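Local atomic coordinates of putative acid phosphatase WZB (Escherichia coli, PDB entry 2WMY), a protein that probably removes phosphate from phosphotyrosine residues of proteins, releasing tyrosine and free phosphate. Residues L12-G17 against T72-A77; L28-L33 against K37-G42; E60-C65 against S132-L137; Q95-R98 against A103-K106. The protein carries 1 engineered substitution. All coordinates share one frame; numbering follows the deposited sequence.

Interaction 1: residues L12-G17 against T72-A77; sequences LVICTG and TKFTSA. With SO4 (sulfate ion), chain I.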
loop_
_atom_site.group_PDB
_atom_site.type_symbol
_atom_site.label_atom_id
_atom_site.label_comp_id
_atom_site.label_asym_id
_atom_site.label_seq_id
_atom_site.Cartn_x
_atom_site.Cartn_y
_atom_site.Cartn_z
ATOM N N LEU A 12 -4.795 5.108 4.250
ATOM C CA LEU A 12 -5.148 4.420 3.011
ATOM C C LEU A 12 -3.880 4.100 2.225
ATOM O O LEU A 12 -3.175 5.003 1.769
ATOM C CB LEU A 12 -6.103 5.272 2.162
ATOM C CG LEU A 12 -6.674 4.602 0.900
ATOM C CD1 LEU A 12 -7.544 3.384 1.240
ATOM C CD2 LEU A 12 -7.463 5.597 0.065
ATOM N N VAL A 13 -3.586 2.811 2.076
ATOM C CA VAL A 13 -2.434 2.364 1.297
ATOM C C VAL A 13 -2.809 2.127 -0.168
ATOM O O VAL A 13 -3.768 1.423 -0.470
ATOM C CB VAL A 13 -1.827 1.079 1.896
ATOM C CG1 VAL A 13 -0.561 0.685 1.141
ATOM C CG2 VAL A 13 -1.524 1.283 3.377
ATOM N N ILE A 14 -2.048 2.700 -1.089
ATOM C CA ILE A 14 -2.464 2.673 -2.486
ATOM C C ILE A 14 -1.391 2.229 -3.475
ATOM O O ILE A 14 -0.258 2.731 -3.458
ATOM C CB ILE A 14 -2.976 4.061 -2.924
ATOM C CG1 ILE A 14 -4.065 4.553 -1.963
ATOM C CG2 ILE A 14 -3.464 4.011 -4.370
ATOM C CD1 ILE A 14 -4.355 6.024 -2.067
ATOM N N CYS A 15 -1.764 1.288 -4.344
ATOM C CA CYS A 15 -0.935 0.922 -5.481
ATOM C C CYS A 15 -1.755 1.000 -6.765
ATOM O O CYS A 15 -2.632 1.863 -6.912
ATOM C CB CYS A 15 -0.285 -0.466 -5.307
ATOM S SG CYS A 15 -1.399 -1.897 -5.146
ATOM N N THR A 16 -1.475 0.106 -7.701
ATOM C CA THR A 16 -2.200 0.122 -8.964
ATOM C C THR A 16 -3.321 -0.904 -8.984
ATOM O O THR A 16 -4.495 -0.547 -9.053
ATOM C CB THR A 16 -1.261 -0.119 -10.126
ATOM O OG1 THR A 16 -0.218 0.855 -10.066
ATOM C CG2 THR A 16 -2.002 -0.002 -11.452
ATOM N N GLY A 17 -2.957 -2.181 -8.903
ATOM C CA GLY A 17 -3.939 -3.244 -8.961
ATOM C C GLY A 17 -4.680 -3.509 -7.661
ATOM O O GLY A 17 -5.744 -4.113 -7.687
ATOM N N THR A 72 -9.907 -3.267 -4.490
ATOM C CA THR A 72 -10.778 -2.106 -4.317
ATOM C C THR A 72 -10.286 -0.915 -5.126
ATOM O O THR A 72 -9.092 -0.613 -5.146
ATOM C CB THR A 72 -10.849 -1.684 -2.841
ATOM O OG1 THR A 72 -11.337 -2.775 -2.050
ATOM C CG2 THR A 72 -11.751 -0.463 -2.652
ATOM N N LYS A 73 -11.215 -0.243 -5.795
ATOM C CA LYS A 73 -10.884 0.892 -6.651
ATOM C C LYS A 73 -10.692 2.151 -5.825
ATOM O O LYS A 73 -11.527 2.465 -4.980
ATOM C CB LYS A 73 -12.001 1.121 -7.674
ATOM C CG LYS A 73 -11.799 2.323 -8.578
ATOM C CD LYS A 73 -10.595 2.131 -9.482
ATOM C CE LYS A 73 -10.502 3.239 -10.526
ATOM N NZ LYS A 73 -11.602 3.167 -11.531
ATOM N N PHE A 74 -9.595 2.867 -6.067
ATOM C CA PHE A 74 -9.382 4.162 -5.427
ATOM C C PHE A 74 -10.266 5.255 -6.031
ATOM O O PHE A 74 -10.369 5.377 -7.255
ATOM C CB PHE A 74 -7.921 4.603 -5.521
ATOM C CG PHE A 74 -7.685 5.994 -4.994
ATOM C CD1 PHE A 74 -7.465 6.208 -3.646
ATOM C CD2 PHE A 74 -7.714 7.091 -5.842
ATOM C CE1 PHE A 74 -7.253 7.497 -3.153
ATOM C CE2 PHE A 74 -7.510 8.374 -5.353
ATOM C CZ PHE A 74 -7.272 8.575 -4.006
ATOM N N THR A 75 -10.891 6.053 -5.169
ATOM C CA THR A 75 -11.744 7.159 -5.609
ATOM C C THR A 75 -11.556 8.359 -4.688
ATOM O O THR A 75 -11.105 8.208 -3.555
ATOM C CB THR A 75 -13.245 6.784 -5.586
ATOM O OG1 THR A 75 -13.672 6.607 -4.228
ATOM C CG2 THR A 75 -13.519 5.494 -6.397
ATOM N N SER A 76 -11.925 9.545 -5.161
ATOM C CA SER A 76 -11.848 10.737 -4.321
ATOM C C SER A 76 -12.721 10.573 -3.082
ATOM O O SER A 76 -12.355 11.012 -1.997
ATOM C CB SER A 76 -12.276 11.980 -5.093
ATOM O OG SER A 76 -13.661 11.927 -5.366
ATOM N N ALA A 77 -13.870 9.924 -3.246
ATOM C CA ALA A 77 -14.809 9.746 -2.145
ATOM C C ALA A 77 -14.203 8.888 -1.042
ATOM O O ALA A 77 -14.370 9.172 0.137
ATOM C CB ALA A 77 -16.114 9.125 -2.653
HETATM S S SO4 I . -0.102 -4.096 -7.783
HETATM O O1 SO4 I . -1.342 -4.556 -7.144
HETATM O O2 SO4 I . 0.228 -5.002 -8.889
HETATM O O3 SO4 I . -0.224 -2.729 -8.311
HETATM O O4 SO4 I . 0.959 -4.094 -6.770
#

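Interaction 2: residues L28-L33 against K37-G42; sequences LLRRLL and KINSAG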
loop_
_atom_site.group_PDB
_atom_site.type_symbol
_atom_site.label_atom_id
_atom_site.label_comp_id
_atom_site.label_asym_id
_atom_site.label_seq_id
_atom_site.Cartn_x
_atom_site.Cartn_y
_atom_site.Cartn_z
ATOM N N LEU A 28 1.117 -5.193 6.783
ATOM C CA LEU A 28 2.319 -4.876 7.545
ATOM C C LEU A 28 2.027 -3.748 8.539
ATOM O O LEU A 28 2.347 -3.850 9.729
ATOM C CB LEU A 28 3.477 -4.504 6.605
ATOM C CG LEU A 28 4.098 -5.653 5.791
ATOM C CD1 LEU A 28 5.019 -5.122 4.690
ATOM C CD2 LEU A 28 4.846 -6.632 6.702
ATOM N N LEU A 29 1.398 -2.679 8.058
ATOM C CA LEU A 29 1.110 -1.535 8.921
ATOM C C LEU A 29 0.128 -1.875 10.040
ATOM O O LEU A 29 0.277 -1.381 11.157
ATOM C CB LEU A 29 0.612 -0.333 8.110
ATOM C CG LEU A 29 1.663 0.424 7.293
ATOM C CD1 LEU A 29 1.007 1.463 6.392
ATOM C CD2 LEU A 29 2.678 1.069 8.207
ATOM N N ARG A 30 -0.864 -2.719 9.751
ATOM C CA ARG A 30 -1.843 -3.106 10.773
ATOM C C ARG A 30 -1.139 -3.834 11.906
ATOM O O ARG A 30 -1.419 -3.611 13.079
ATOM C CB ARG A 30 -2.927 -4.016 10.195
ATOM C CG ARG A 30 -3.941 -3.330 9.312
ATOM C CD ARG A 30 -4.989 -4.325 8.844
ATOM N NE ARG A 30 -5.981 -3.710 7.969
ATOM C CZ ARG A 30 -6.977 -4.374 7.392
ATOM N NH1 ARG A 30 -7.111 -5.677 7.599
ATOM N NH2 ARG A 30 -7.839 -3.739 6.614
ATOM N N ARG A 31 -0.230 -4.719 11.521
ATOM C CA ARG A 31 0.637 -5.456 12.427
ATOM C C ARG A 31 1.340 -4.520 13.414
ATOM O O ARG A 31 1.455 -4.821 14.603
ATOM C CB ARG A 31 1.695 -6.143 11.576
ATOM C CG ARG A 31 2.135 -7.519 11.986
ATOM C CD ARG A 31 3.329 -7.898 11.114
ATOM N NE ARG A 31 3.476 -9.332 10.911
ATOM C CZ ARG A 31 4.487 -9.885 10.247
ATOM N NH1 ARG A 31 5.439 -9.115 9.733
ATOM N NH2 ARG A 31 4.550 -11.202 10.101
ATOM N N LEU A 32 1.823 -3.390 12.904
ATOM C CA LEU A 32 2.646 -2.466 13.680
ATOM C C LEU A 32 1.824 -1.420 14.432
ATOM O O LEU A 32 2.219 -0.958 15.503
ATOM C CB LEU A 32 3.657 -1.765 12.767
ATOM C CG LEU A 32 4.736 -2.652 12.151
ATOM C CD1 LEU A 32 5.357 -1.971 10.945
ATOM C CD2 LEU A 32 5.800 -3.001 13.191
ATOM N N LEU A 33 0.689 -1.040 13.860
ATOM C CA LEU A 33 -0.161 -0.016 14.452
ATOM C C LEU A 33 -1.596 -0.538 14.545
ATOM O O LEU A 33 -2.468 -0.129 13.776
ATOM C CB LEU A 33 -0.094 1.265 13.618
ATOM C CG LEU A 33 1.311 1.687 13.166
ATOM C CD1 LEU A 33 1.244 2.617 11.972
ATOM C CD2 LEU A 33 2.097 2.328 14.308
ATOM N N LYS A 37 -7.303 2.570 11.787
ATOM C CA LYS A 37 -8.041 2.085 10.625
ATOM C C LYS A 37 -7.140 2.113 9.391
ATOM O O LYS A 37 -6.819 3.184 8.868
ATOM C CB LYS A 37 -9.295 2.927 10.379
ATOM C CG LYS A 37 -10.189 2.389 9.267
ATOM C CD LYS A 37 -11.426 3.263 9.047
ATOM C CE LYS A 37 -11.044 4.666 8.590
ATOM N NZ LYS A 37 -12.204 5.391 8.004
ATOM N N ILE A 38 -6.721 0.937 8.936
ATOM C CA ILE A 38 -5.793 0.848 7.809
ATOM C C ILE A 38 -6.354 0.004 6.678
ATOM O O ILE A 38 -6.592 -1.191 6.844
ATOM C CB ILE A 38 -4.423 0.307 8.246
ATOM C CG1 ILE A 38 -3.803 1.252 9.281
ATOM C CG2 ILE A 38 -3.494 0.162 7.047
ATOM C CD1 ILE A 38 -2.513 0.761 9.871
ATOM N N ASN A 39 -6.574 0.641 5.529
ATOM C CA ASN A 39 -7.091 -0.045 4.348
ATOM C C ASN A 39 -6.308 0.302 3.086
ATOM O O ASN A 39 -5.325 1.036 3.143
ATOM C CB ASN A 39 -8.584 0.241 4.179
ATOM C CG ASN A 39 -9.430 -0.478 5.223
ATOM O OD1 ASN A 39 -9.450 -1.709 5.275
ATOM N ND2 ASN A 39 -10.122 0.287 6.067
ATOM N N SER A 40 -6.739 -0.232 1.949
ATOM C CA SER A 40 -5.955 -0.128 0.730
ATOM C C SER A 40 -6.828 -0.116 -0.514
ATOM O O SER A 40 -7.945 -0.629 -0.505
ATOM C CB SER A 40 -4.974 -1.296 0.643
ATOM O OG SER A 40 -5.673 -2.521 0.544
ATOM N N ALA A 41 -6.303 0.458 -1.589
ATOM C CA ALA A 41 -7.033 0.540 -2.857
ATOM C C ALA A 41 -6.064 0.796 -4.006
ATOM O O ALA A 41 -4.871 1.014 -3.791
ATOM C CB ALA A 41 -8.093 1.626 -2.799
ATOM N N GLY A 42 -6.575 0.766 -5.229
ATOM C CA GLY A 42 -5.717 0.862 -6.390
ATOM C C GLY A 42 -6.245 1.780 -7.465
ATOM O O GLY A 42 -7.441 1.782 -7.770
#

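Interaction 3: residues E60-C65 against S132-L137; sequences EKNGLC and SVYQLL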
loop_
_atom_site.group_PDB
_atom_site.type_symbol
_atom_site.label_atom_id
_atom_site.label_comp_id
_atom_site.label_asym_id
_atom_site.label_seq_id
_atom_site.Cartn_x
_atom_site.Cartn_y
_atom_site.Cartn_z
ATOM N N GLU A 60 3.090 -15.207 3.012
ATOM C CA GLU A 60 3.066 -16.336 3.944
ATOM C C GLU A 60 4.475 -16.829 4.270
ATOM O O GLU A 60 4.787 -17.134 5.421
ATOM C CB GLU A 60 2.187 -17.476 3.422
ATOM C CG GLU A 60 0.702 -17.224 3.647
ATOM C CD GLU A 60 -0.185 -18.278 3.016
ATOM O OE1 GLU A 60 0.328 -19.367 2.672
ATOM O OE2 GLU A 60 -1.399 -18.012 2.867
ATOM N N LYS A 61 5.318 -16.897 3.247
ATOM C CA LYS A 61 6.727 -17.237 3.419
ATOM C C LYS A 61 7.367 -16.397 4.521
ATOM O O LYS A 61 8.247 -16.876 5.239
ATOM C CB LYS A 61 7.466 -17.042 2.096
ATOM C CG LYS A 61 8.971 -17.182 2.155
ATOM C CD LYS A 61 9.525 -17.194 0.740
ATOM C CE LYS A 61 10.908 -16.583 0.669
ATOM N NZ LYS A 61 11.324 -16.403 -0.748
ATOM N N ASN A 62 6.912 -15.154 4.658
ATOM C CA ASN A 62 7.385 -14.262 5.717
ATOM C C ASN A 62 6.436 -14.155 6.922
ATOM O O ASN A 62 6.569 -13.253 7.748
ATOM C CB ASN A 62 7.675 -12.864 5.159
ATOM C CG ASN A 62 8.953 -12.813 4.327
ATOM O OD1 ASN A 62 10.030 -12.489 4.832
ATOM N ND2 ASN A 62 8.837 -13.139 3.050
ATOM N N GLY A 63 5.475 -15.069 7.013
ATOM C CA GLY A 63 4.590 -15.126 8.163
ATOM C C GLY A 63 3.511 -14.062 8.166
ATOM O O GLY A 63 2.919 -13.769 9.207
ATOM N N LEU A 64 3.250 -13.486 6.994
ATOM C CA LEU A 64 2.241 -12.438 6.869
ATOM C C LEU A 64 0.987 -12.960 6.173
ATOM O O LEU A 64 1.075 -13.627 5.144
ATOM C CB LEU A 64 2.803 -11.231 6.110
ATOM C CG LEU A 64 1.827 -10.056 6.004
ATOM C CD1 LEU A 64 1.497 -9.466 7.398
ATOM C CD2 LEU A 64 2.347 -8.984 5.049
ATOM N N CYS A 65 -0.180 -12.636 6.727
ATOM C CA CYS A 65 -1.451 -13.133 6.191
ATOM C C CYS A 65 -2.200 -12.082 5.368
ATOM O O CYS A 65 -2.496 -10.986 5.855
ATOM C CB CYS A 65 -2.347 -13.659 7.321
ATOM S SG CYS A 65 -4.007 -14.235 6.792
ATOM N N SER A 132 12.000 -9.125 -3.076
ATOM C CA SER A 132 12.606 -7.810 -3.046
ATOM C C SER A 132 11.571 -6.741 -2.686
ATOM O O SER A 132 11.779 -5.953 -1.772
ATOM C CB SER A 132 13.277 -7.520 -4.393
ATOM O OG SER A 132 13.695 -6.174 -4.481
ATOM N N VAL A 133 10.440 -6.735 -3.381
ATOM C CA VAL A 133 9.369 -5.798 -3.055
ATOM C C VAL A 133 8.851 -5.973 -1.622
ATOM O O VAL A 133 8.599 -4.988 -0.927
ATOM C CB VAL A 133 8.210 -5.879 -4.068
ATOM C CG1 VAL A 133 7.053 -4.984 -3.633
ATOM C CG2 VAL A 133 8.701 -5.473 -5.448
ATOM N N TYR A 134 8.710 -7.219 -1.174
ATOM C CA TYR A 134 8.299 -7.470 0.205
ATOM C C TYR A 134 9.234 -6.802 1.214
ATOM O O TYR A 134 8.783 -6.143 2.161
ATOM C CB TYR A 134 8.223 -8.968 0.519
ATOM C CG TYR A 134 7.674 -9.218 1.908
ATOM C CD1 TYR A 134 6.307 -9.341 2.120
ATOM C CD2 TYR A 134 8.516 -9.277 3.012
ATOM C CE1 TYR A 134 5.789 -9.556 3.392
ATOM C CE2 TYR A 134 8.010 -9.490 4.284
ATOM C CZ TYR A 134 6.641 -9.628 4.466
ATOM O OH TYR A 134 6.120 -9.835 5.724
ATOM N N GLN A 135 10.536 -6.997 1.023
ATOM C CA GLN A 135 11.511 -6.415 1.937
ATOM C C GLN A 135 11.410 -4.891 1.960
ATOM O O GLN A 135 11.456 -4.278 3.019
ATOM C CB GLN A 135 12.937 -6.849 1.590
ATOM C CG GLN A 135 13.978 -6.188 2.494
ATOM C CD GLN A 135 15.403 -6.532 2.112
ATOM O OE1 GLN A 135 15.749 -7.701 1.944
ATOM N NE2 GLN A 135 16.238 -5.513 1.974
ATOM N N LEU A 136 11.268 -4.285 0.789
ATOM C CA LEU A 136 11.122 -2.839 0.705
ATOM C C LEU A 136 9.875 -2.355 1.443
ATOM O O LEU A 136 9.924 -1.366 2.166
ATOM C CB LEU A 136 11.078 -2.392 -0.750
ATOM C CG LEU A 136 12.386 -2.421 -1.540
ATOM C CD1 LEU A 136 12.096 -2.133 -3.007
ATOM C CD2 LEU A 136 13.419 -1.428 -0.975
ATOM N N LEU A 137 8.757 -3.049 1.249
ATOM C CA LEU A 137 7.516 -2.690 1.929
ATOM C C LEU A 137 7.665 -2.833 3.437
ATOM O O LEU A 137 7.125 -2.042 4.213
ATOM C CB LEU A 137 6.356 -3.554 1.426
ATOM C CG LEU A 137 5.746 -3.108 0.092
ATOM C CD1 LEU A 137 4.643 -4.051 -0.340
ATOM C CD2 LEU A 137 5.206 -1.690 0.194
HETATM O O HOH W 1 7.569 -9.980 8.125
#

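Interaction 4: residues Q95-R98 against A103-K106; sequences QISR and ARGK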
loop_
_atom_site.group_PDB
_atom_site.type_symbol
_atom_site.label_atom_id
_atom_site.label_comp_id
_atom_site.label_asym_id
_atom_site.label_seq_id
_atom_site.Cartn_x
_atom_site.Cartn_y
_atom_site.Cartn_z
ATOM N N GLN A 95 -1.510 10.826 -10.249
ATOM C CA GLN A 95 -2.828 10.235 -10.427
ATOM C C GLN A 95 -3.762 10.648 -9.294
ATOM O O GLN A 95 -4.960 10.829 -9.509
ATOM C CB GLN A 95 -2.738 8.715 -10.538
ATOM C CG GLN A 95 -2.265 8.233 -11.905
ATOM C CD GLN A 95 -1.865 6.777 -11.900
ATOM O OE1 GLN A 95 -1.005 6.364 -11.126
ATOM N NE2 GLN A 95 -2.488 5.989 -12.765
ATOM N N ILE A 96 -3.214 10.800 -8.091
ATOM C CA ILE A 96 -3.979 11.347 -6.974
ATOM C C ILE A 96 -4.361 12.813 -7.222
ATOM O O ILE A 96 -5.502 13.208 -6.999
ATOM C CB ILE A 96 -3.214 11.246 -5.642
ATOM C CG1 ILE A 96 -2.810 9.800 -5.356
ATOM C CG2 ILE A 96 -4.064 11.781 -4.502
ATOM C CD1 ILE A 96 -3.976 8.860 -5.209
ATOM N N SER A 97 -3.415 13.617 -7.695
ATOM C CA SER A 97 -3.723 15.014 -7.999
ATOM C C SER A 97 -4.849 15.103 -9.021
ATOM O O SER A 97 -5.724 15.962 -8.931
ATOM C CB SER A 97 -2.489 15.751 -8.523
ATOM O OG SER A 97 -1.500 15.861 -7.516
ATOM N N ARG A 98 -4.813 14.198 -9.992
ATOM C CA ARG A 98 -5.759 14.189 -11.101
ATOM C C ARG A 98 -7.132 13.664 -10.679
ATOM O O ARG A 98 -8.160 14.168 -11.124
ATOM C CB ARG A 98 -5.191 13.337 -12.241
ATOM C CG ARG A 98 -6.039 13.274 -13.491
ATOM C CD ARG A 98 -5.378 12.375 -14.527
ATOM N NE ARG A 98 -6.213 12.168 -15.708
ATOM C CZ ARG A 98 -5.909 11.333 -16.698
ATOM N NH1 ARG A 98 -4.788 10.623 -16.650
ATOM N NH2 ARG A 98 -6.724 11.204 -17.739
ATOM N N ALA A 103 -7.006 15.595 -1.929
ATOM C CA ALA A 103 -6.329 14.581 -1.129
ATOM C C ALA A 103 -4.811 14.655 -1.281
ATOM O O ALA A 103 -4.067 14.091 -0.478
ATOM C CB ALA A 103 -6.835 13.193 -1.501
ATOM N N ARG A 104 -4.358 15.359 -2.314
ATOM C CA ARG A 104 -2.935 15.458 -2.621
ATOM C C ARG A 104 -2.121 15.993 -1.444
ATOM O O ARG A 104 -0.962 15.618 -1.262
ATOM C CB ARG A 104 -2.723 16.337 -3.858
ATOM C CG ARG A 104 -1.279 16.425 -4.324
ATOM C CD ARG A 104 -0.654 15.038 -4.499
ATOM N NE ARG A 104 0.703 15.120 -5.034
ATOM C CZ ARG A 104 1.809 15.156 -4.292
ATOM N NH1 ARG A 104 1.734 15.104 -2.969
ATOM N NH2 ARG A 104 2.995 15.242 -4.877
ATOM N N GLY A 105 -2.739 16.862 -0.645
ATOM C CA GLY A 105 -2.075 17.487 0.485
ATOM C C GLY A 105 -1.802 16.574 1.668
ATOM O O GLY A 105 -1.104 16.953 2.615
ATOM N N LYS A 106 -2.355 15.369 1.625
ATOM C CA LYS A 106 -2.163 14.403 2.697
ATOM C C LYS A 106 -1.667 13.080 2.115
ATOM O O LYS A 106 -1.825 12.024 2.710
ATOM C CB LYS A 106 -3.467 14.188 3.466
ATOM C CG LYS A 106 -4.582 13.606 2.615
ATOM C CD LYS A 106 -5.825 13.286 3.439
ATOM C CE LYS A 106 -7.049 13.237 2.541
ATOM N NZ LYS A 106 -8.282 12.784 3.239
HETATM O O HOH W 2 1.691 15.683 -7.620
#

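Interaction 1: residues L12-G17 against T72-A77
F74 meets L12 and I14 through one side of its ring, and nothing but carbon is involved. Start at F74 CB: its neighbour is the methyl of A41, on the adjoining strand 37-42. From there CG stands anti to the backbone N (chi1 174°), which carries the ring up to the strand. The next atom out, F74 CD1, lies 3.5 Å from I14 CD1. F74 CE1 is shared, with I14 CD1 at 3.4 Å and L12 CD2 at 3.7 Å. The L12 methyl comes in at the ring edge, close to the ring plane, while the I14 methyl approaches obliquely. At the tip, F74 CZ packs on I96 CD1 at 3.5 Å, so helix 90-99 closes over the ring end. Replacing F74 with an alanine would probably open a gap beside the strand and strip the L12, I14 and I96 methyls of their shared partner.

The same strand runs straight into the anion site. G17 N gives sulfate O3 a nearly straight hydrogen bond of 2.8 Å (170°), and T16 N adds a longer, more bent one. C15 SG, the predicted nucleophile, sits 3.3 Å from sulfate O1. With I19, C20 and R21 also donating backbone N-H groups to the sulfate, this is the CX5R phosphate-binding P-loop of the tyrosine phosphatases.

Interaction 2: residues L28-L33 against K37-G42
R30 and I38 run past each other in opposite directions, the arginine reaching out from the helix while the isoleucine reaches back in. The aliphatic part of R30 lies alongside I38, with R30 CG 3.8 Å from I38 CB. Beyond it the chain is extended from CG to NE, and this straight run sets the guanidinium edge-on to the I38 carbonyl. Two nitrogens grip that single oxygen: R30 NE and R30 NH2 each donate to I38 O at 2.8 Å, and the oxygen lies in the guanidinium plane to within 1°. The NH2 bond is nearly in line with the C=O, whereas the NE donor is tilted a little from the carbonyl plane.

Helix 21-32 is the crossover of a beta-alpha-beta unit, linking strand 10-15 to strand 37-42, and the helix and strand segments run antiparallel at 176°. K37, N39 and A41 make the backbone bonds to strand 10-15. I38 O is therefore left to the outer border of this end strand, and R30 meets it there.

N39 crosses the guanidinium obliquely, its amide plane almost perpendicular to it, with N39 OD1 2.9 Å from R30 NH2. The other end of that amide is fixed by a hydrogen bond from ND2 to the hydroxyl of Y82. On the inner side, I38 CD1 lies against the helix backbone, 3.8 Å from L29 CB and 4.0 Å from L33 O. R30 NH2 also has a long, weak ion pair with E26.

Interaction 3: residues E60-C65 against S132-L137
N62 lays its amide over one face of the Y134 ring, the two planes stacked and only 21° apart. N62 ND2 sits 3.8 Å above the ring plane, displaced toward the rim, and N62 CG is 3.5 Å from Y134 CE2. At the ring's edge, near its plane, come L64 CD2, 3.9 Å from Y134 CE1, and a water. N62 and L64 flank G63, the C-prime residue of the Schellman motif that ends helix 53-61, where G63 N bonds to E60 O and L64 N to A59 O. The contact thus sets the C-terminal end of helix 53-61 against the side of the long C-terminal helix 127-147.

Having CG anti to its own backbone N (chi1 -175°), Y134 sends the ring out from that helix into the turn. The N62 amide is held in its stacked position by a hydrogen bond from ND2 to V58 O. L28 of helix 21-32 touches the tyrosine too, so three helices meet around this ring. Without the phenol ring, as with an alanine here, the N62 amide and the L64 methyl would probably face a gap and the water would lose a partner.

The hydroxyl closes the arrangement: Y134 OH lies 3.6 Å from L64 CB and is hydrogen-bonded at 2.8 Å to the water, which in turn gives a weak bond of 3.4 Å to N62 O.

Interaction 4: residues Q95-R98 against A103-K106
S97 points its hydroxyl at the bend of R104: S97 OG lies 3.2 Å from R104 CG and equally far from R104 CD. The two residues sit on either side of the turn by which helix 90-99 passes back to strand 107-109, so this is the second half of a beta-alpha-beta crossover, strand 84-87 being its first strand.

The conformation of R104 makes the approach possible. Its CG is anti to the backbone N (chi1 -176°), but the chain then folds at chi2 (52°), and the bend brings the CG and CD methylenes against the serine oxygen. Past the bend CD-NE continues extended, and a quarter-turn at the last torsion sets the guanidinium across the chain, NE beside the hydroxyl. S97 holds its OG beside its own backbone N, anti to the carbonyl carbon, and from there it also makes a weak hydrogen bond to L93 O, one turn back in the helix.

On the buried side the contact is looser: I96 CG2 stands 4.3 Å from A103 CB, while the other branch of the isoleucine, bent at chi2 (-62°), leads away from the loop. I96 also rests on V87 and A103 on L85, so helix and loop both rest on strand 84-87. The loop itself is closed by K106 N, which bonds to A103 O at 3.0 Å, and K106 NZ is tied to the carbonyls of Y82 and A79.

A water joins the two polar ends: lying in the guanidinium plane, it accepts a hydrogen bond from R104 NE at 2.8 Å and is hydrogen-bonded to S97 OG at 3.2 Å.

Overall arrangement
Interactions 1 and 2 share neighbouring strands of the parallel sheet, 10-15 and 37-42, joined directly by V13 N to N39 O. Interaction 1 is buried and purely apolar between its segments, while interaction 2 combines a buried isoleucine with an arginine grip at the sheet's edge. Interaction 4 lies on the same side of the chain's centre as interaction 1 and touches it through I96, but its outer half is polar and water-bridged. Interaction 3 is a buried stack of the end of helix 53-61 on the flank of helix 127-147, about 27 Å from interaction 4, centre to centre. It touches interaction 2 through L28 and R31, so helix 21-32 links the sheet to the C-terminal helix.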